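Local coordinates for sialidase domain-containing protein (Dyadobacter fermentans, PDB 5HX0), which is of unknown function but carries a BNR repeat-like, sialidase-type beta-propeller domain, which suggests, without proving, a role in binding or processing carbohydrate, at residues Leu239-Asp244 / Lys250-Val255. Numbering follows the deposited sequence.
Sequences LLISDD and KYSAPV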
ATOM      1  N   LEU A 239     -17.169 -15.297  20.851  1.00 16.25           N
ATOM      2  CA  LEU A 239     -15.804 -15.450  21.341  1.00 16.59           C
ATOM      3  C   LEU A 239     -15.047 -16.474  20.498  1.00 18.76           C
ATOM      4  O   LEU A 239     -15.476 -17.629  20.377  1.00 24.04           O
ATOM      5  CB  LEU A 239     -15.804 -15.880  22.806  1.00 15.11           C
ATOM      6  CG  LEU A 239     -14.432 -16.132  23.444  1.00 17.94           C
ATOM      7  CD1 LEU A 239     -13.608 -14.855  23.497  1.00 13.50           C
ATOM      8  CD2 LEU A 239     -14.599 -16.723  24.836  1.00 21.17           C
ATOM      9  N   LEU A 240     -13.920 -16.055  19.934  1.00 14.72           N
ATOM     10  CA  LEU A 240     -12.951 -16.968  19.354  1.00 17.98           C
ATOM     11  C   LEU A 240     -11.781 -17.149  20.311  1.00 20.83           C
ATOM     12  O   LEU A 240     -11.445 -16.264  21.102  1.00 15.09           O
ATOM     13  CB  LEU A 240     -12.413 -16.466  18.013  1.00 16.81           C
ATOM     14  CG  LEU A 240     -13.412 -16.040  16.940  1.00 20.33           C
ATOM     15  CD1 LEU A 240     -12.680 -15.712  15.660  1.00 13.08           C
ATOM     16  CD2 LEU A 240     -14.445 -17.118  16.712  1.00 23.92           C
ATOM     17  N   ILE A 241     -11.147 -18.304  20.214  1.00 19.00           N
ATOM     18  CA  ILE A 241     -10.019 -18.644  21.062  1.00 16.80           C
ATOM     19  C   ILE A 241      -8.921 -19.230  20.187  1.00 21.16           C
ATOM     20  O   ILE A 241      -9.195 -20.055  19.308  1.00 20.43           O
ATOM     21  CB  ILE A 241     -10.455 -19.638  22.154  1.00 23.60           C
ATOM     22  CG1 ILE A 241     -11.405 -18.963  23.155  1.00 20.09           C
ATOM     23  CG2 ILE A 241      -9.258 -20.270  22.765  1.00 28.34           C
ATOM     24  CD1 ILE A 241     -11.839 -19.864  24.293  1.00 28.75           C
ATOM     25  N   SER A 242      -7.678 -18.805  20.422  1.00 17.37           N
ATOM     26  CA  SER A 242      -6.527 -19.363  19.732  1.00 14.69           C
ATOM     27  C   SER A 242      -5.613 -20.044  20.741  1.00 20.03           C
ATOM     28  O   SER A 242      -5.202 -19.419  21.721  1.00 18.81           O
ATOM     29  CB  SER A 242      -5.740 -18.293  18.975  1.00 17.70           C
ATOM     30  OG  SER A 242      -4.591 -18.906  18.386  1.00 18.20           O
ATOM     31  N   ASP A 243      -5.269 -21.311  20.484  1.00 16.87           N
ATOM     32  CA  ASP A 243      -4.295 -22.025  21.298  1.00 21.14           C
ATOM     33  C   ASP A 243      -2.931 -22.117  20.636  1.00 22.46           C
ATOM     34  O   ASP A 243      -2.072 -22.862  21.119  1.00 22.46           O
ATOM     35  CB  ASP A 243      -4.795 -23.436  21.629  1.00 33.13           C
ATOM     36  CG  ASP A 243      -5.957 -23.422  22.596  1.00 43.46           C
ATOM     37  OD1 ASP A 243      -5.782 -22.918  23.730  1.00 47.86           O
ATOM     38  OD2 ASP A 243      -7.043 -23.904  22.218  1.00 47.77           O
ATOM     39  N   ASP A 244      -2.710 -21.397  19.543  1.00 15.11           N
ATOM     40  CA  ASP A 244      -1.406 -21.444  18.888  1.00 22.45           C
ATOM     41  C   ASP A 244      -0.882 -20.046  18.619  1.00 18.73           C
ATOM     42  O   ASP A 244      -0.224 -19.795  17.603  1.00 20.71           O
ATOM     43  CB  ASP A 244      -1.453 -22.269  17.598  1.00 19.67           C
ATOM     44  CG  ASP A 244      -2.589 -21.876  16.689  1.00 27.74           C
ATOM     45  OD1 ASP A 244      -3.130 -20.756  16.845  1.00 19.98           O
ATOM     46  OD2 ASP A 244      -2.942 -22.696  15.805  1.00 22.35           O
ATOM     47  N   LYS A 250     -10.589 -20.969  16.993  1.00 17.17           N
ATOM     48  CA  LYS A 250     -11.743 -21.844  17.136  1.00 28.01           C
ATOM     49  C   LYS A 250     -12.893 -21.076  17.777  1.00 25.36           C
ATOM     50  O   LYS A 250     -12.691 -20.318  18.731  1.00 22.25           O
ATOM     51  CB  LYS A 250     -11.410 -23.075  17.992  1.00 32.42           C
ATOM     52  CG  LYS A 250     -10.773 -24.233  17.235  1.00 50.64           C
ATOM     53  CD  LYS A 250      -9.359 -23.941  16.788  1.00 62.87           C
ATOM     54  CE  LYS A 250      -8.931 -24.904  15.687  1.00 66.71           C
ATOM     55  NZ  LYS A 250      -7.714 -24.411  14.976  1.00 64.08           N
ATOM     56  N   TYR A 251     -14.098 -21.279  17.244  1.00 20.76           N
ATOM     57  CA  TYR A 251     -15.300 -20.715  17.844  1.00 19.29           C
ATOM     58  C   TYR A 251     -15.526 -21.298  19.234  1.00 26.22           C
ATOM     59  O   TYR A 251     -15.509 -22.514  19.418  1.00 26.48           O
ATOM     60  CB  TYR A 251     -16.504 -21.012  16.950  1.00 19.93           C
ATOM     61  CG  TYR A 251     -17.779 -20.346  17.394  1.00 19.31           C
ATOM     62  CD1 TYR A 251     -18.631 -20.964  18.322  1.00 22.98           C
ATOM     63  CD2 TYR A 251     -18.146 -19.102  16.894  1.00 17.73           C
ATOM     64  CE1 TYR A 251     -19.804 -20.351  18.741  1.00 23.80           C
ATOM     65  CE2 TYR A 251     -19.321 -18.487  17.304  1.00 20.11           C
ATOM     66  CZ  TYR A 251     -20.136 -19.105  18.225  1.00 19.67           C
ATOM     67  OH  TYR A 251     -21.291 -18.486  18.633  1.00 21.63           O
ATOM     68  N   SER A 252     -15.742 -20.437  20.223  1.00 22.49           N
ATOM     69  CA  SER A 252     -15.999 -20.899  21.578  1.00 19.96           C
ATOM     70  C   SER A 252     -17.471 -20.768  21.951  1.00 25.33           C
ATOM     71  O   SER A 252     -18.106 -21.769  22.289  1.00 29.56           O
ATOM     72  CB  SER A 252     -15.124 -20.150  22.589  1.00 19.13           C
ATOM     73  OG  SER A 252     -15.355 -20.657  23.897  1.00 22.46           O
ATOM     74  N   ALA A 253     -18.045 -19.561  21.881  1.00 22.19           N
ATOM     75  CA  ALA A 253     -19.408 -19.345  22.371  1.00 21.66           C
ATOM     76  C   ALA A 253     -19.964 -17.995  21.925  1.00 23.23           C
ATOM     77  O   ALA A 253     -19.195 -17.053  21.714  1.00 21.51           O
ATOM     78  CB  ALA A 253     -19.434 -19.428  23.903  1.00 25.05           C
ATOM     79  N   PRO A 254     -21.286 -17.856  21.793  1.00 24.13           N
ATOM     80  CA  PRO A 254     -21.865 -16.523  21.583  1.00 21.00           C
ATOM     81  C   PRO A 254     -21.676 -15.657  22.820  1.00 26.33           C
ATOM     82  O   PRO A 254     -21.772 -16.134  23.957  1.00 21.84           O
ATOM     83  CB  PRO A 254     -23.354 -16.801  21.330  1.00 28.76           C
ATOM     84  CG  PRO A 254     -23.477 -18.289  21.185  1.00 36.50           C
ATOM     85  CD  PRO A 254     -22.320 -18.899  21.906  1.00 30.79           C
ATOM     86  N   VAL A 255     -21.404 -14.375  22.591  1.00 20.63           N
ATOM     87  CA  VAL A 255     -21.120 -13.423  23.670  1.00 21.83           C
ATOM     88  C   VAL A 255     -22.303 -12.507  23.948  1.00 18.79           C
ATOM     89  O   VAL A 255     -22.659 -12.268  25.101  1.00 18.00           O
ATOM     90  CB  VAL A 255     -19.851 -12.603  23.338  1.00 14.97           C
ATOM     91  CG1 VAL A 255     -19.716 -11.415  24.307  1.00 15.14           C
ATOM     92  CG2 VAL A 255     -18.609 -13.502  23.378  1.00 20.61           C
TER
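Ile241 and Lys250 pair through two backbone hydrogen bonds, Ile241 N to Lys250 O and Lys250 N to Ile241 O, each 2.9 Å, which makes them an antiparallel hydrogen-bonded pair. Leu240 and Tyr251 form the next, non-hydrogen-bonded pair, where Leu240 CA also makes a CA-H...O contact with Lys250 O. Beyond it the register slips: Leu239 O accepts from Ser252 N at 2.8 Å, whereas Leu239 N donates to Ala253 O at 2.8 Å in a nearly straight bond (174° at the hydrogen). Two residues thus face one, the definition of a classic beta bulge.

Among side chains, the bulge turns Ser252 toward strand 239-242. Its CB lies 3.4 Å from Leu239 O, and chi1 of -178° places its OG beside the carbonyl carbon, where it meets Ile241 CD1 at 3.6 Å. This hydroxyl is hydrogen-bonded to Gly298 O, so its polar partner lies beyond the hairpin. Val255 CG2 packs against Leu239 CB at 3.7 Å. On the face of the sheet opposite Leu239 and Ile241, Leu240 CD2 approaches the phenol ring obliquely, 4.2 Å from Tyr251 CD2; Tyr251 OH bonds to His238 ND1.

The axes of the short runs 239-242 and 250-255 are 141° apart in direction. Within its four-stranded antiparallel sheet, consistent with a propeller blade, strand 250-256 is one of the two edge strands within this chain, while strand 234-242 is flanked on its other side by strand 220-229, whose Leu221 touches both Leu239 and Ile241.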